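Local coordinates for MutT/nudix family protein (Enterococcus faecalis, PDB 2FML) that is of unknown function but belongs to the Nudix hydrolase family and probably pairs a Nudix domain with a winged-helix DNA-binding domain, as in NrtR regulators, at residues Y35-L47 with P75-V89. Numbering follows the deposited sequence.
Sequences YEKPSLTVDMVLL and PGGFVNRNESTEDSV
The first half of the Nudix box, which starts at Gly77 near the end of strand 72-78 and runs through the loop into helix 85-97, packs on strand 39-47. The two strands run antiparallel. Val42 and Gly77 form the hydrogen-bonded pair: Val42 N to Gly77 O and Gly77 N to Val42 O are both 2.9 Å. Met44 N to Pro75 O and Val79 N to Leu40 O extend the ladder at its two ends.

Val42 fills the angle between sheet and helix. Its CG1 lies 3.6 Å from Val79 CG1 and also touches Thr85. Its CG2, set between backbone N and carbonyl carbon (CG1 at chi1 -74°), leans on Val89 CA at 3.6 Å. Leu40 CD2 meets Thr85 CG2 at 3.8 Å, and Met44 CB meets Val89 CG2 at 3.7 Å. The Thr85 hydroxyl hydrogen-bonds with Tyr128 OH.

The other face of the sheet carries Thr41, Asp43 and Phe78. Thr41 CG2 sits over the centre of the Phe78 ring, 3.9 Å from its centroid, a CH-pi contact. Ser39 CB comes to the ring edge, in plane. Tyr35 reaches across to the Phe78 ring of the second subunit. Thr41 OG1 and Asp43 OD2 both hydrogen-bond with Thr125 OG1, and Asp43 OD2 also hydrogen-bonds a glycerol, probably from the crystallisation liquor.

Ser84 OG caps the helix by accepting from Asp87 N. Glu83 OE1 takes Asn80 N on its anti side at 3.0 Å, bracing the turn 80-83, and the same OE1 forms a salt bridge with Arg91 NH1. A glycine-bearing strand, a loop and a helix folded against a central strand are typical of the Nudix fold, in which the loop-helix-loop of the Nudix box packs on the mixed sheet.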
# COMPACT_ATOMS: atom_id res chain seq x y z
N TYR A 35 10.99 19.84 -13.02
CA TYR A 35 10.44 20.07 -11.70
C TYR A 35 11.14 19.16 -10.69
O TYR A 35 11.83 18.22 -11.04
CB TYR A 35 8.92 19.93 -11.76
CG TYR A 35 8.53 18.68 -12.45
CD1 TYR A 35 8.42 17.51 -11.75
CD2 TYR A 35 8.34 18.64 -13.83
CE1 TYR A 35 8.11 16.35 -12.34
CE2 TYR A 35 8.05 17.48 -14.45
CZ TYR A 35 7.92 16.34 -13.66
OH TYR A 35 7.59 15.16 -14.22
N GLU A 36 10.99 19.47 -9.42
CA GLU A 36 11.48 18.64 -8.32
C GLU A 36 10.86 17.29 -8.23
O GLU A 36 9.67 17.12 -8.46
CB GLU A 36 11.18 19.28 -6.98
CG GLU A 36 12.19 20.31 -6.57
CD GLU A 36 12.09 20.53 -5.10
OE1 GLU A 36 12.89 19.87 -4.38
OE2 GLU A 36 11.16 21.28 -4.68
N LYS A 37 11.69 16.33 -7.88
CA LYS A 37 11.32 14.92 -7.77
C LYS A 37 11.91 14.36 -6.44
O LYS A 37 12.97 14.88 -5.92
CB LYS A 37 11.86 14.19 -9.00
CG LYS A 37 11.22 14.58 -10.36
CD LYS A 37 12.00 13.99 -11.62
CE LYS A 37 11.32 14.35 -13.02
NZ LYS A 37 11.85 13.79 -14.35
N PRO A 38 11.23 13.34 -5.84
CA PRO A 38 11.88 12.74 -4.68
C PRO A 38 12.90 11.66 -5.05
O PRO A 38 12.86 11.14 -6.20
CB PRO A 38 10.71 12.11 -3.93
CG PRO A 38 9.73 11.70 -5.05
CD PRO A 38 9.91 12.71 -6.14
N SER A 39 13.81 11.34 -4.11
CA SER A 39 14.49 10.04 -4.13
C SER A 39 13.51 9.00 -3.67
O SER A 39 12.62 9.24 -2.81
CB SER A 39 15.77 10.03 -3.29
OG SER A 39 16.64 11.05 -3.76
N LEU A 40 13.61 7.84 -4.29
CA LEU A 40 12.73 6.72 -4.01
C LEU A 40 13.52 5.60 -3.34
O LEU A 40 14.52 5.11 -3.87
CB LEU A 40 12.10 6.16 -5.31
CG LEU A 40 10.99 5.05 -5.08
CD1 LEU A 40 9.82 5.77 -4.43
CD2 LEU A 40 10.57 4.45 -6.40
N THR A 41 13.06 5.17 -2.17
CA THR A 41 13.73 4.10 -1.49
C THR A 41 12.71 3.02 -1.15
O THR A 41 11.49 3.17 -1.43
CB THR A 41 14.42 4.56 -0.15
OG1 THR A 41 13.45 5.15 0.69
CG2 THR A 41 15.52 5.57 -0.35
N VAL A 42 13.26 1.89 -0.66
CA VAL A 42 12.52 0.72 -0.23
C VAL A 42 13.10 0.38 1.14
O VAL A 42 14.29 0.57 1.36
CB VAL A 42 12.67 -0.53 -1.22
CG1 VAL A 42 11.88 -0.31 -2.46
CG2 VAL A 42 14.15 -0.81 -1.57
N ASP A 43 12.29 -0.18 2.01
CA ASP A 43 12.74 -0.67 3.28
C ASP A 43 12.00 -1.99 3.51
O ASP A 43 10.83 -2.17 3.06
CB ASP A 43 12.38 0.33 4.41
CG ASP A 43 13.37 1.49 4.50
OD1 ASP A 43 14.50 1.26 5.00
OD2 ASP A 43 13.04 2.62 4.02
N MSE A 44 12.65 -2.88 4.25
CA MSE A 44 12.15 -4.24 4.37
C MSE A 44 12.00 -4.63 5.81
O MSE A 44 12.96 -4.50 6.58
CB MSE A 44 13.09 -5.17 3.63
CG MSE A 44 12.89 -6.61 3.87
SE MSE A 44 11.26 -7.35 2.96
CE MSE A 44 10.39 -7.60 4.42
N VAL A 45 10.79 -5.11 6.18
CA VAL A 45 10.56 -5.64 7.54
C VAL A 45 10.55 -7.16 7.45
O VAL A 45 9.62 -7.73 6.91
CB VAL A 45 9.28 -5.13 8.21
CG1 VAL A 45 9.15 -5.77 9.62
CG2 VAL A 45 9.24 -3.55 8.30
N LEU A 46 11.62 -7.78 7.94
CA LEU A 46 11.79 -9.23 7.95
C LEU A 46 11.50 -9.76 9.34
O LEU A 46 12.15 -9.38 10.29
CB LEU A 46 13.22 -9.64 7.54
CG LEU A 46 13.68 -9.29 6.13
CD1 LEU A 46 15.10 -9.81 5.98
CD2 LEU A 46 12.80 -10.00 5.13
N LEU A 47 10.53 -10.67 9.41
CA LEU A 47 10.05 -11.25 10.63
C LEU A 47 10.25 -12.74 10.55
O LEU A 47 9.95 -13.37 9.53
CB LEU A 47 8.56 -10.98 10.78
CG LEU A 47 8.12 -9.56 11.00
CD1 LEU A 47 6.61 -9.53 11.21
CD2 LEU A 47 8.89 -8.90 12.17
N PRO A 75 16.83 -2.65 6.96
CA PRO A 75 17.62 -2.67 5.74
C PRO A 75 16.81 -2.00 4.62
O PRO A 75 15.61 -2.13 4.61
CB PRO A 75 17.78 -4.17 5.46
CG PRO A 75 16.64 -4.81 6.17
CD PRO A 75 16.37 -3.99 7.37
N GLY A 76 17.43 -1.24 3.72
CA GLY A 76 16.71 -0.69 2.57
C GLY A 76 17.63 0.19 1.75
O GLY A 76 18.81 0.28 2.04
N GLY A 77 17.12 0.85 0.73
CA GLY A 77 18.01 1.62 -0.10
C GLY A 77 17.30 2.20 -1.28
O GLY A 77 16.08 2.12 -1.37
N PHE A 78 18.07 2.79 -2.16
CA PHE A 78 17.59 3.54 -3.30
C PHE A 78 17.14 2.62 -4.43
O PHE A 78 17.82 1.69 -4.79
CB PHE A 78 18.68 4.54 -3.76
CG PHE A 78 18.81 5.70 -2.82
CD1 PHE A 78 18.04 6.86 -3.00
CD2 PHE A 78 19.63 5.63 -1.70
CE1 PHE A 78 18.08 7.97 -2.08
CE2 PHE A 78 19.70 6.73 -0.77
CZ PHE A 78 18.89 7.91 -0.98
N VAL A 79 15.96 2.89 -4.97
CA VAL A 79 15.59 2.19 -6.17
C VAL A 79 16.22 2.80 -7.40
O VAL A 79 16.22 4.01 -7.57
CB VAL A 79 14.06 1.81 -6.32
CG1 VAL A 79 13.17 1.91 -5.01
CG2 VAL A 79 13.44 2.20 -7.64
N ASN A 80 16.71 1.93 -8.28
CA ASN A 80 17.31 2.31 -9.55
C ASN A 80 16.21 2.48 -10.62
O ASN A 80 15.21 1.71 -10.62
CB ASN A 80 18.23 1.17 -10.02
CG ASN A 80 19.48 0.96 -9.11
OD1 ASN A 80 20.09 -0.12 -9.17
ND2 ASN A 80 19.89 1.96 -8.36
N ARG A 81 16.41 3.44 -11.53
CA ARG A 81 15.47 3.70 -12.66
C ARG A 81 14.94 2.46 -13.45
O ARG A 81 13.78 2.44 -13.88
CB ARG A 81 16.08 4.72 -13.65
CG ARG A 81 15.02 5.38 -14.55
CD ARG A 81 14.99 4.63 -15.81
NE ARG A 81 13.99 5.10 -16.77
CZ ARG A 81 12.72 4.73 -16.83
NH1 ARG A 81 12.16 3.87 -15.94
NH2 ARG A 81 11.99 5.26 -17.80
N ASN A 82 15.78 1.46 -13.65
CA ASN A 82 15.38 0.28 -14.40
C ASN A 82 14.78 -0.91 -13.55
O ASN A 82 14.77 -2.05 -14.01
CB ASN A 82 16.57 -0.20 -15.28
CG ASN A 82 17.70 -0.86 -14.42
OD1 ASN A 82 17.59 -0.93 -13.18
ND2 ASN A 82 18.77 -1.35 -15.09
N GLU A 83 14.28 -0.61 -12.35
CA GLU A 83 13.86 -1.60 -11.35
C GLU A 83 12.49 -1.17 -10.76
O GLU A 83 12.31 -0.00 -10.46
CB GLU A 83 14.73 -1.45 -10.11
CG GLU A 83 15.93 -2.28 -10.02
CD GLU A 83 16.55 -2.19 -8.64
OE1 GLU A 83 16.59 -1.09 -8.00
OE2 GLU A 83 17.04 -3.26 -8.22
N SER A 84 11.60 -2.12 -10.51
CA SER A 84 10.39 -1.85 -9.73
C SER A 84 10.88 -1.85 -8.31
O SER A 84 12.01 -2.30 -8.05
CB SER A 84 9.37 -2.95 -9.95
OG SER A 84 9.96 -4.15 -9.52
N THR A 85 10.02 -1.35 -7.41
CA THR A 85 10.32 -1.38 -6.00
C THR A 85 10.46 -2.81 -5.47
O THR A 85 11.29 -3.03 -4.59
CB THR A 85 9.34 -0.57 -5.12
OG1 THR A 85 8.01 -1.09 -5.25
CG2 THR A 85 9.39 0.94 -5.46
N GLU A 86 9.60 -3.72 -5.93
CA GLU A 86 9.72 -5.14 -5.66
C GLU A 86 11.15 -5.73 -5.96
O GLU A 86 11.78 -6.36 -5.09
CB GLU A 86 8.68 -5.93 -6.48
CG GLU A 86 7.27 -5.82 -6.02
CD GLU A 86 6.52 -4.60 -6.63
OE1 GLU A 86 7.11 -3.79 -7.39
OE2 GLU A 86 5.29 -4.48 -6.35
N ASP A 87 11.64 -5.53 -7.17
CA ASP A 87 13.00 -5.92 -7.58
C ASP A 87 14.04 -5.30 -6.64
O ASP A 87 14.99 -5.95 -6.17
CB ASP A 87 13.27 -5.31 -8.96
CG ASP A 87 12.56 -6.03 -10.08
OD1 ASP A 87 12.07 -7.17 -9.86
OD2 ASP A 87 12.53 -5.45 -11.21
N SER A 88 13.85 -4.01 -6.38
CA SER A 88 14.81 -3.22 -5.64
C SER A 88 14.92 -3.72 -4.16
O SER A 88 16.03 -3.86 -3.58
CB SER A 88 14.43 -1.72 -5.76
OG SER A 88 15.39 -0.89 -5.12
N VAL A 89 13.77 -4.00 -3.54
CA VAL A 89 13.79 -4.39 -2.11
C VAL A 89 14.44 -5.76 -1.91
O VAL A 89 15.14 -5.98 -0.92
CB VAL A 89 12.40 -4.26 -1.39
CG1 VAL A 89 11.44 -5.43 -1.76
CG2 VAL A 89 12.63 -4.13 0.13